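Local coordinates for glucose-1-phosphate thymidylyltransferase (Bacillus anthracis, PDB 4ECM), which catalyses the transfer of a thymidylyl group from dTTP to glucose 1-phosphate, giving dTDP-glucose and pyrophosphate in the dTDP-L-rhamnose pathway, at residues L156-N170 against I179-T193. Numbering follows the deposited sequence. Where two conformers were deposited one is given.
Sequences LLQSVDDPERFGVAN and IEEKPKEPKSSYAVT. With DAU (2'deoxy-thymidine-5'-diphospho-alpha-D-glucose), chain B.
G167 and V192 hold one hydroxyl of the bound sugar between two paired strands: DAU O4 accepts from G167 N at 3.0 Å, nearly straight at 169°, and donates to V192 O at 2.7 Å. The frame is the antiparallel part of the mixed sheet of the nucleotidyl transferase fold. Strand 190-193 lies between 156-159 and 167-170, and the latter pairs on its other side with 179-181 in a β-hairpin. A191 pairs with Q158 on one side and V168 on the other; the loop 160-166, which holds the 3-10 turn 163-165, connects the two strands that flank 190-193.

From the hairpin, E181 reaches the glucose with both carboxylate oxygens, OE1 taking DAU O3 and OE2 taking DAU O2. Its chain leaves anti to the backbone N (chi1 -177°) and then bends at chi2, bringing the carboxylate over the glycine, with OE1 3.5 Å from G167 CA. K182 NZ spans E181 OE2, through the anti lone pair, and phosphate oxygen DAU O4P; E181 OE1 is also hydrogen-bonded to T220 OG1. The F166 ring presents its edge to DAU O4, while R165 CB covers one face.

Away from the sugar, V168 splits its branches: CG2 packs on P183 CG at 3.7 Å, and CG1 meets S188 OG. That hydroxyl makes an ST turn, accepting from Y190 N, and donates across the contact to A169 O at 2.6 Å.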
ATOM      1  N   LEU A 156      23.183 -23.173  16.380  1.00 21.50           N
ATOM      2  CA  LEU A 156      23.851 -23.756  15.220  1.00 21.78           C
ATOM      3  C   LEU A 156      25.001 -22.842  14.834  1.00 22.55           C
ATOM      4  O   LEU A 156      24.807 -21.636  14.660  1.00 21.93           O
ATOM      5  CB  LEU A 156      22.874 -23.908  14.059  1.00 21.47           C
ATOM      6  CG  LEU A 156      21.593 -24.691  14.374  1.00 26.19           C
ATOM      7  CD1 LEU A 156      20.728 -24.876  13.101  1.00 23.68           C
ATOM      8  CD2 LEU A 156      21.903 -26.043  15.024  1.00 23.92           C
ATOM      9  N   LEU A 157      26.190 -23.425  14.687  1.00 23.73           N
ATOM     10  CA  LEU A 157      27.417 -22.664  14.442  1.00 24.03           C
ATOM     11  C   LEU A 157      27.967 -22.783  13.027  1.00 24.52           C
ATOM     12  O   LEU A 157      27.804 -23.808  12.355  1.00 25.48           O
ATOM     13  CB  LEU A 157      28.521 -23.114  15.405  1.00 24.09           C
ATOM     14  CG  LEU A 157      28.194 -23.169  16.906  1.00 26.57           C
ATOM     15  CD1 LEU A 157      29.443 -23.600  17.701  1.00 25.19           C
ATOM     16  CD2 LEU A 157      27.653 -21.834  17.390  1.00 22.48           C
ATOM     17  N   GLN A 158      28.617 -21.704  12.596  1.00 23.61           N
ATOM     18  CA  GLN A 158      29.296 -21.646  11.316  1.00 24.38           C
ATOM     19  C   GLN A 158      30.644 -21.003  11.484  1.00 23.68           C
ATOM     20  O   GLN A 158      30.750 -19.920  12.046  1.00 23.71           O
ATOM     21  CB  GLN A 158      28.524 -20.817  10.304  1.00 25.03           C
ATOM     22  CG  GLN A 158      27.584 -21.614   9.469  1.00 33.85           C
ATOM     23  CD  GLN A 158      28.294 -22.422   8.373  1.00 35.64           C
ATOM     24  OE1 GLN A 158      27.784 -23.422   7.916  1.00 43.29           O
ATOM     25  NE2 GLN A 158      29.443 -21.964   7.951  1.00 40.88           N
ATOM     26  N   SER A 159      31.676 -21.676  10.991  0.50 24.62           N
ATOM     27  CA  SER A 159      33.022 -21.131  11.019  0.50 25.42           C
ATOM     28  C   SER A 159      33.056 -20.086   9.915  0.50 25.09           C
ATOM     29  O   SER A 159      32.669 -20.374   8.788  0.50 26.76           O
ATOM     30  CB  SER A 159      34.054 -22.222  10.769  0.50 24.93           C
ATOM     31  OG  SER A 159      35.362 -21.683  10.860  0.50 29.95           O
ATOM     32  N   VAL A 160      33.463 -18.866  10.248  1.00 25.09           N
ATOM     33  CA  VAL A 160      33.495 -17.768   9.276  1.00 25.43           C
ATOM     34  C   VAL A 160      34.808 -17.001   9.263  1.00 27.50           C
ATOM     35  O   VAL A 160      35.595 -17.065  10.215  1.00 26.32           O
ATOM     36  CB  VAL A 160      32.349 -16.744   9.548  1.00 26.94           C
ATOM     37  CG1 VAL A 160      30.948 -17.418   9.438  1.00 26.15           C
ATOM     38  CG2 VAL A 160      32.513 -16.077  10.911  1.00 22.44           C
ATOM     39  N   ASP A 161      35.015 -16.258   8.176  1.00 27.63           N
ATOM     40  CA  ASP A 161      36.218 -15.460   7.973  1.00 29.49           C
ATOM     41  C   ASP A 161      36.218 -14.160   8.773  1.00 29.85           C
ATOM     42  O   ASP A 161      37.283 -13.628   9.124  1.00 29.93           O
ATOM     43  CB  ASP A 161      36.360 -15.109   6.479  1.00 30.49           C
ATOM     44  CG  ASP A 161      36.536 -16.335   5.603  1.00 32.77           C
ATOM     45  OD1 ASP A 161      37.162 -17.321   6.067  1.00 32.30           O
ATOM     46  OD2 ASP A 161      36.050 -16.312   4.449  1.00 33.76           O
ATOM     47  N   ASP A 162      35.021 -13.669   9.072  1.00 29.47           N
ATOM     48  CA  ASP A 162      34.832 -12.380   9.731  1.00 29.63           C
ATOM     49  C   ASP A 162      33.945 -12.497  10.962  1.00 29.92           C
ATOM     50  O   ASP A 162      32.848 -11.939  10.990  1.00 30.27           O
ATOM     51  CB  ASP A 162      34.211 -11.409   8.711  1.00 31.34           C
ATOM     52  CG  ASP A 162      32.994 -12.011   7.948  1.00 31.61           C
ATOM     53  OD1 ASP A 162      32.582 -13.164   8.214  1.00 27.93           O
ATOM     54  OD2 ASP A 162      32.443 -11.311   7.065  1.00 39.52           O
ATOM     55  N   PRO A 163      34.421 -13.213  12.000  1.00 29.97           N
ATOM     56  CA  PRO A 163      33.588 -13.448  13.191  1.00 29.30           C
ATOM     57  C   PRO A 163      33.202 -12.194  13.972  1.00 29.22           C
ATOM     58  O   PRO A 163      32.209 -12.210  14.721  1.00 28.55           O
ATOM     59  CB  PRO A 163      34.462 -14.372  14.059  1.00 29.37           C
ATOM     60  CG  PRO A 163      35.867 -14.152  13.574  1.00 29.78           C
ATOM     61  CD  PRO A 163      35.740 -13.865  12.114  1.00 29.19           C
ATOM     62  N   GLU A 164      33.961 -11.119  13.792  1.00 29.10           N
ATOM     63  CA  GLU A 164      33.698  -9.877  14.513  1.00 29.88           C
ATOM     64  C   GLU A 164      32.299  -9.307  14.250  1.00 29.30           C
ATOM     65  O   GLU A 164      31.801  -8.497  15.028  1.00 30.69           O
ATOM     66  CB  GLU A 164      34.781  -8.815  14.217  1.00 31.06           C
ATOM     67  CG  GLU A 164      34.768  -8.184  12.799  1.00 33.74           C
ATOM     68  CD  GLU A 164      35.246  -9.108  11.671  1.00 34.80           C
ATOM     69  OE1 GLU A 164      35.729 -10.230  11.946  1.00 37.02           O
ATOM     70  OE2 GLU A 164      35.137  -8.697  10.493  1.00 39.16           O
ATOM     71  N   ARG A 165      31.681  -9.714  13.148  1.00 29.19           N
ATOM     72  CA  ARG A 165      30.355  -9.249  12.795  1.00 29.36           C
ATOM     73  C   ARG A 165      29.232  -9.994  13.512  1.00 26.81           C
ATOM     74  O   ARG A 165      28.097  -9.591  13.415  1.00 25.83           O
ATOM     75  CB  ARG A 165      30.082  -9.465  11.298  1.00 29.76           C
ATOM     76  CG  ARG A 165      30.840  -8.595  10.327  1.00 37.42           C
ATOM     77  CD  ARG A 165      30.019  -8.459   9.035  1.00 40.33           C
ATOM     78  NE  ARG A 165      29.959  -9.679   8.235  1.00 42.55           N
ATOM     79  CZ  ARG A 165      28.912 -10.057   7.488  1.00 45.79           C
ATOM     80  NH1 ARG A 165      28.976 -11.172   6.772  1.00 44.26           N
ATOM     81  NH2 ARG A 165      27.784  -9.359   7.474  1.00 47.70           N
ATOM     82  N   PHE A 166      29.533 -11.085  14.202  1.00 25.69           N
ATOM     83  CA  PHE A 166      28.481 -11.932  14.730  1.00 24.65           C
ATOM     84  C   PHE A 166      28.626 -12.258  16.194  1.00 24.99           C
ATOM     85  O   PHE A 166      29.554 -11.804  16.863  1.00 28.90           O
ATOM     86  CB  PHE A 166      28.499 -13.268  13.944  1.00 22.88           C
ATOM     87  CG  PHE A 166      28.483 -13.099  12.442  1.00 22.94           C
ATOM     88  CD1 PHE A 166      27.330 -12.726  11.781  1.00 23.83           C
ATOM     89  CD2 PHE A 166      29.620 -13.318  11.696  1.00 22.24           C
ATOM     90  CE1 PHE A 166      27.316 -12.555  10.400  1.00 25.99           C
ATOM     91  CE2 PHE A 166      29.617 -13.147  10.317  1.00 28.99           C
ATOM     92  CZ  PHE A 166      28.455 -12.764   9.666  1.00 25.81           C
ATOM     93  N   GLY A 167      27.682 -13.039  16.691  1.00 23.40           N
ATOM     94  CA  GLY A 167      27.784 -13.613  18.019  1.00 24.21           C
ATOM     95  C   GLY A 167      28.840 -14.699  17.822  1.00 23.41           C
ATOM     96  O   GLY A 167      28.819 -15.408  16.806  1.00 23.88           O
ATOM     97  N   VAL A 168      29.774 -14.806  18.755  1.00 22.02           N
ATOM     98  CA  VAL A 168      30.901 -15.745  18.627  1.00 22.21           C
ATOM     99  C   VAL A 168      30.980 -16.706  19.799  1.00 22.94           C
ATOM    100  O   VAL A 168      30.970 -16.291  20.949  1.00 23.32           O
ATOM    101  CB  VAL A 168      32.231 -14.978  18.535  1.00 23.31           C
ATOM    102  CG1 VAL A 168      33.417 -15.931  18.594  1.00 21.91           C
ATOM    103  CG2 VAL A 168      32.272 -14.128  17.255  1.00 24.07           C
ATOM    104  N   ALA A 169      31.053 -17.996  19.497  1.00 23.71           N
ATOM    105  CA  ALA A 169      31.111 -19.022  20.530  1.00 24.27           C
ATOM    106  C   ALA A 169      32.549 -19.363  20.859  1.00 24.96           C
ATOM    107  O   ALA A 169      33.351 -19.667  19.972  1.00 23.33           O
ATOM    108  CB  ALA A 169      30.368 -20.285  20.079  1.00 22.50           C
ATOM    109  N   ASN A 170      32.858 -19.302  22.146  1.00 27.30           N
ATOM    110  CA  ASN A 170      34.167 -19.660  22.660  1.00 29.18           C
ATOM    111  C   ASN A 170      34.066 -21.128  23.000  1.00 30.40           C
ATOM    112  O   ASN A 170      33.439 -21.502  23.999  1.00 31.74           O
ATOM    113  CB  ASN A 170      34.492 -18.825  23.905  1.00 30.98           C
ATOM    114  CG  ASN A 170      35.837 -19.201  24.552  1.00 34.02           C
ATOM    115  OD1 ASN A 170      36.596 -20.012  24.021  1.00 41.20           O
ATOM    116  ND2 ASN A 170      36.119 -18.605  25.712  1.00 33.95           N
ATOM    117  N   ILE A 179      29.407 -17.055  24.949  1.00 28.34           N
ATOM    118  CA  ILE A 179      29.121 -16.465  23.660  1.00 27.49           C
ATOM    119  C   ILE A 179      29.305 -14.972  23.861  1.00 27.50           C
ATOM    120  O   ILE A 179      28.943 -14.428  24.899  1.00 28.56           O
ATOM    121  CB  ILE A 179      27.715 -16.768  23.162  1.00 27.00           C
ATOM    122  CG1 ILE A 179      27.531 -18.273  22.972  1.00 27.81           C
ATOM    123  CG2 ILE A 179      27.459 -16.046  21.838  1.00 25.52           C
ATOM    124  CD1 ILE A 179      26.078 -18.684  22.722  1.00 24.02           C
ATOM    125  N   GLU A 180      29.902 -14.315  22.881  1.00 28.57           N
ATOM    126  CA  GLU A 180      30.130 -12.882  22.948  1.00 29.45           C
ATOM    127  C   GLU A 180      29.597 -12.225  21.659  1.00 28.53           C
ATOM    128  O   GLU A 180      29.891 -12.667  20.546  1.00 27.63           O
ATOM    129  CB  GLU A 180      31.621 -12.622  23.168  1.00 30.47           C
ATOM    130  CG  GLU A 180      32.004 -11.163  23.302  1.00 36.67           C
ATOM    131  CD  GLU A 180      33.486 -10.955  23.659  1.00 42.82           C
ATOM    132  OE1 GLU A 180      34.261 -11.953  23.747  1.00 38.75           O
ATOM    133  OE2 GLU A 180      33.865  -9.770  23.833  1.00 47.21           O
ATOM    134  N   GLU A 181      28.805 -11.176  21.821  1.00 28.81           N
ATOM    135  CA  GLU A 181      28.192 -10.493  20.697  1.00 28.14           C
ATOM    136  C   GLU A 181      29.156  -9.485  20.078  1.00 28.64           C
ATOM    137  O   GLU A 181      29.631  -8.594  20.751  1.00 27.55           O
ATOM    138  CB  GLU A 181      26.895  -9.802  21.145  1.00 28.17           C
ATOM    139  CG  GLU A 181      26.114  -9.112  20.027  1.00 28.06           C
ATOM    140  CD  GLU A 181      25.552 -10.078  18.972  1.00 31.22           C
ATOM    141  OE1 GLU A 181      25.471 -11.309  19.239  1.00 29.24           O
ATOM    142  OE2 GLU A 181      25.168  -9.588  17.878  1.00 28.78           O
ATOM    143  N   LYS A 182      29.433  -9.669  18.788  1.00 29.15           N
ATOM    144  CA  LYS A 182      30.310  -8.795  17.990  1.00 31.99           C
ATOM    145  C   LYS A 182      31.581  -8.362  18.715  1.00 33.90           C
ATOM    146  O   LYS A 182      31.842  -7.175  18.880  1.00 35.82           O
ATOM    147  CB  LYS A 182      29.527  -7.581  17.477  1.00 32.18           C
ATOM    148  CG  LYS A 182      28.277  -7.976  16.683  1.00 31.97           C
ATOM    149  CD  LYS A 182      27.667  -6.785  15.944  1.00 34.29           C
ATOM    150  CE  LYS A 182      26.343  -7.167  15.234  1.00 33.36           C
ATOM    151  NZ  LYS A 182      25.298  -7.512  16.228  1.00 36.54           N
ATOM    152  N   PRO A 183      32.399  -9.337  19.129  1.00 35.08           N
ATOM    153  CA  PRO A 183      33.623  -9.016  19.849  1.00 35.90           C
ATOM    154  C   PRO A 183      34.660  -8.293  18.981  1.00 37.37           C
ATOM    155  O   PRO A 183      34.831  -8.632  17.798  1.00 36.66           O
ATOM    156  CB  PRO A 183      34.149 -10.393  20.254  1.00 36.33           C
ATOM    157  CG  PRO A 183      33.639 -11.323  19.184  1.00 35.28           C
ATOM    158  CD  PRO A 183      32.287 -10.777  18.826  1.00 34.24           C
ATOM    159  N   LYS A 184      35.328  -7.299  19.568  1.00 39.30           N
ATOM    160  CA  LYS A 184      36.429  -6.577  18.901  1.00 42.42           C
ATOM    161  C   LYS A 184      37.621  -7.522  18.698  1.00 40.66           C
ATOM    162  O   LYS A 184      38.396  -7.369  17.759  1.00 39.58           O
ATOM    163  CB  LYS A 184      36.889  -5.380  19.756  1.00 44.98           C
ATOM    164  CG  LYS A 184      36.013  -4.123  19.667  1.00 52.32           C
ATOM    165  CD  LYS A 184      36.335  -3.237  18.428  1.00 61.25           C
ATOM    166  CE  LYS A 184      37.760  -2.586  18.529  1.00 66.42           C
ATOM    167  NZ  LYS A 184      38.101  -1.613  17.428  1.00 66.97           N
ATOM    168  N   GLU A 185      37.748  -8.482  19.615  1.00 39.62           N
ATOM    169  CA  GLU A 185      38.803  -9.486  19.611  1.00 40.02           C
ATOM    170  C   GLU A 185      38.171 -10.859  19.799  1.00 37.10           C
ATOM    171  O   GLU A 185      38.114 -11.385  20.920  1.00 36.04           O
ATOM    172  CB  GLU A 185      39.795  -9.203  20.743  1.00 41.92           C
ATOM    173  CG  GLU A 185      40.665  -7.958  20.499  1.00 49.07           C
ATOM    174  CD  GLU A 185      41.592  -7.624  21.680  1.00 57.36           C
ATOM    175  OE1 GLU A 185      41.303  -8.064  22.819  1.00 59.37           O
ATOM    176  OE2 GLU A 185      42.599  -6.899  21.465  1.00 63.78           O
ATOM    177  N   PRO A 186      37.694 -11.448  18.703  1.00 34.97           N
ATOM    178  CA  PRO A 186      37.005 -12.743  18.785  1.00 33.26           C
ATOM    179  C   PRO A 186      37.854 -13.856  19.373  1.00 32.88           C
ATOM    180  O   PRO A 186      39.024 -13.957  19.055  1.00 33.76           O
ATOM    181  CB  PRO A 186      36.653 -13.066  17.319  1.00 32.41           C
ATOM    182  CG  PRO A 186      36.857 -11.768  16.544  1.00 33.88           C
ATOM    183  CD  PRO A 186      37.826 -10.947  17.318  1.00 34.86           C
ATOM    184  N   LYS A 187      37.264 -14.681  20.230  1.00 32.50           N
ATOM    185  CA  LYS A 187      37.982 -15.823  20.810  1.00 32.78           C
ATOM    186  C   LYS A 187      38.131 -16.948  19.781  1.00 29.63           C
ATOM    187  O   LYS A 187      38.988 -17.800  19.919  1.00 27.64           O
ATOM    188  CB  LYS A 187      37.207 -16.389  22.003  1.00 34.64           C
ATOM    189  CG  LYS A 187      37.125 -15.484  23.241  1.00 40.63           C
ATOM    190  CD  LYS A 187      38.409 -15.538  24.063  1.00 45.39           C
ATOM    191  CE  LYS A 187      38.314 -14.692  25.340  1.00 48.40           C
ATOM    192  NZ  LYS A 187      38.200 -13.236  25.038  1.00 52.26           N
ATOM    193  N   SER A 188      37.265 -16.966  18.770  1.00 27.27           N
ATOM    194  CA  SER A 188      37.277 -18.022  17.767  1.00 25.62           C
ATOM    195  C   SER A 188      36.644 -17.494  16.498  1.00 24.59           C
ATOM    196  O   SER A 188      36.284 -16.329  16.435  1.00 22.06           O
ATOM    197  CB  SER A 188      36.421 -19.196  18.254  1.00 25.62           C
ATOM    198  OG  SER A 188      35.029 -18.885  18.125  1.00 23.49           O
ATOM    199  N   SER A 189      36.478 -18.366  15.503  1.00 25.08           N
ATOM    200  CA  SER A 189      35.782 -17.999  14.273  1.00 27.13           C
ATOM    201  C   SER A 189      34.405 -18.701  14.169  1.00 26.03           C
ATOM    202  O   SER A 189      33.800 -18.749  13.089  1.00 25.07           O
ATOM    203  CB  SER A 189      36.650 -18.288  13.047  1.00 27.82           C
ATOM    204  OG  SER A 189      36.941 -19.654  12.954  1.00 32.84           O
ATOM    205  N   TYR A 190      33.910 -19.216  15.295  1.00 24.99           N
ATOM    206  CA  TYR A 190      32.595 -19.863  15.325  1.00 25.02           C
ATOM    207  C   TYR A 190      31.463 -18.859  15.502  1.00 24.11           C
ATOM    208  O   TYR A 190      31.202 -18.423  16.613  1.00 25.37           O
ATOM    209  CB  TYR A 190      32.497 -20.864  16.470  1.00 24.78           C
ATOM    210  CG  TYR A 190      33.391 -22.082  16.350  1.00 27.03           C
ATOM    211  CD1 TYR A 190      33.132 -23.087  15.410  1.00 29.97           C
ATOM    212  CD2 TYR A 190      34.457 -22.264  17.226  1.00 32.93           C
ATOM    213  CE1 TYR A 190      33.961 -24.235  15.325  1.00 33.65           C
ATOM    214  CE2 TYR A 190      35.279 -23.394  17.155  1.00 34.87           C
ATOM    215  CZ  TYR A 190      35.037 -24.374  16.211  1.00 36.68           C
ATOM    216  OH  TYR A 190      35.877 -25.487  16.188  1.00 37.46           O
ATOM    217  N   ALA A 191      30.796 -18.491  14.411  1.00 22.74           N
ATOM    218  CA  ALA A 191      29.665 -17.581  14.479  1.00 21.63           C
ATOM    219  C   ALA A 191      28.426 -18.327  14.933  1.00 21.09           C
ATOM    220  O   ALA A 191      28.158 -19.433  14.463  1.00 20.63           O
ATOM    221  CB  ALA A 191      29.404 -16.940  13.104  1.00 20.76           C
ATOM    222  N   VAL A 192      27.674 -17.733  15.859  1.00 21.99           N
ATOM    223  CA  VAL A 192      26.411 -18.314  16.317  1.00 20.36           C
ATOM    224  C   VAL A 192      25.361 -17.760  15.350  1.00 20.73           C
ATOM    225  O   VAL A 192      25.003 -16.575  15.399  1.00 20.63           O
ATOM    226  CB  VAL A 192      26.096 -17.952  17.788  1.00 21.31           C
ATOM    227  CG1 VAL A 192      24.752 -18.552  18.230  1.00 18.28           C
ATOM    228  CG2 VAL A 192      27.201 -18.439  18.702  1.00 18.94           C
ATOM    229  N   THR A 193      24.895 -18.619  14.456  1.00 20.42           N
ATOM    230  CA  THR A 193      23.954 -18.216  13.426  1.00 20.70           C
ATOM    231  C   THR A 193      22.608 -17.838  13.996  1.00 21.21           C
ATOM    232  O   THR A 193      22.308 -18.133  15.151  1.00 19.10           O
ATOM    233  CB  THR A 193      23.700 -19.334  12.423  1.00 20.95           C
ATOM    234  OG1 THR A 193      23.037 -20.416  13.083  1.00 22.09           O
ATOM    235  CG2 THR A 193      25.004 -19.810  11.810  1.00 20.56           C
TER
HETATM  236  O6  DAU B 301      23.104 -13.137  11.365  1.00 29.54           O
HETATM  237  C6  DAU B 301      23.552 -13.779  12.561  1.00 29.79           C
HETATM  238  C5  DAU B 301      23.690 -12.748  13.673  1.00 29.00           C
HETATM  239  O5  DAU B 301      22.430 -12.097  13.809  1.00 28.07           O
HETATM  240  C4  DAU B 301      24.116 -13.394  14.996  1.00 28.91           C
HETATM  241  O4  DAU B 301      25.412 -13.969  14.886  1.00 24.77           O
HETATM  242  C3  DAU B 301      24.126 -12.395  16.150  1.00 26.95           C
HETATM  243  O3  DAU B 301      24.412 -13.102  17.375  1.00 23.48           O
HETATM  244  C2  DAU B 301      22.752 -11.717  16.210  1.00 27.75           C
HETATM  245  O2  DAU B 301      22.730 -10.683  17.212  1.00 27.92           O
HETATM  246  C1  DAU B 301      22.370 -11.124  14.860  1.00 28.85           C
HETATM  247  O1  DAU B 301      23.243 -10.040  14.566  1.00 31.50           O
HETATM  248  P2  DAU B 301      22.803  -8.881  13.531  1.00 34.76           P
HETATM  249  O3P DAU B 301      22.904  -9.370  12.106  1.00 38.83           O
HETATM  250  O4P DAU B 301      23.507  -7.627  13.967  1.00 29.34           O
HETATM  251  OPP DAU B 301      21.221  -8.738  13.838  1.00 38.28           O
HETATM  252  P   DAU B 301      20.283  -7.706  13.037  1.00 39.92           P
HETATM  253  O1P DAU B 301      20.798  -7.563  11.625  1.00 46.25           O
HETATM  254  O2P DAU B 301      20.082  -6.510  13.894  1.00 42.20           O
HETATM  255  O5' DAU B 301      18.889  -8.511  12.938  1.00 43.44           O
HETATM  256  C5' DAU B 301      18.801  -9.639  12.091  1.00 40.53           C
HETATM  257  C4' DAU B 301      17.369 -10.059  11.756  1.00 38.69           C
HETATM  258  O4' DAU B 301      16.475 -10.021  12.867  1.00 32.54           O
HETATM  259  C3' DAU B 301      16.756  -9.243  10.640  1.00 37.76           C
HETATM  260  O3' DAU B 301      16.325 -10.197   9.664  1.00 43.53           O
HETATM  261  C2' DAU B 301      15.576  -8.526  11.249  1.00 37.01           C
HETATM  262  C1' DAU B 301      15.322  -9.266  12.555  1.00 33.84           C
HETATM  263  N11 DAU B 301      15.137  -8.425  13.749  1.00 32.61           N
HETATM  264  C61 DAU B 301      16.180  -7.533  14.108  1.00 32.98           C
HETATM  265  C51 DAU B 301      15.948  -6.496  14.990  1.00 36.09           C
HETATM  266  C5A DAU B 301      17.096  -5.620  15.447  1.00 34.46           C
HETATM  267  C21 DAU B 301      13.823  -8.102  14.140  1.00 29.24           C
HETATM  268  O21 DAU B 301      12.826  -8.904  13.736  1.00 28.98           O
HETATM  269  N31 DAU B 301      13.560  -7.095  15.008  1.00 35.32           N
HETATM  270  C41 DAU B 301      14.553  -6.278  15.446  1.00 35.39           C
HETATM  271  O41 DAU B 301      14.271  -5.265  16.296  1.00 43.28           O
HETATM  272  O   HOH W   1      22.179 -20.425  16.503  1.00 14.14           O
HETATM  273  O   HOH W   2      35.644 -21.914  13.809  1.00 38.47           O
HETATM  274  O   HOH W   3      36.945 -20.156   9.765  1.00 39.62           O
HETATM  275  O   HOH W   4      37.970 -20.012  21.644  1.00 35.83           O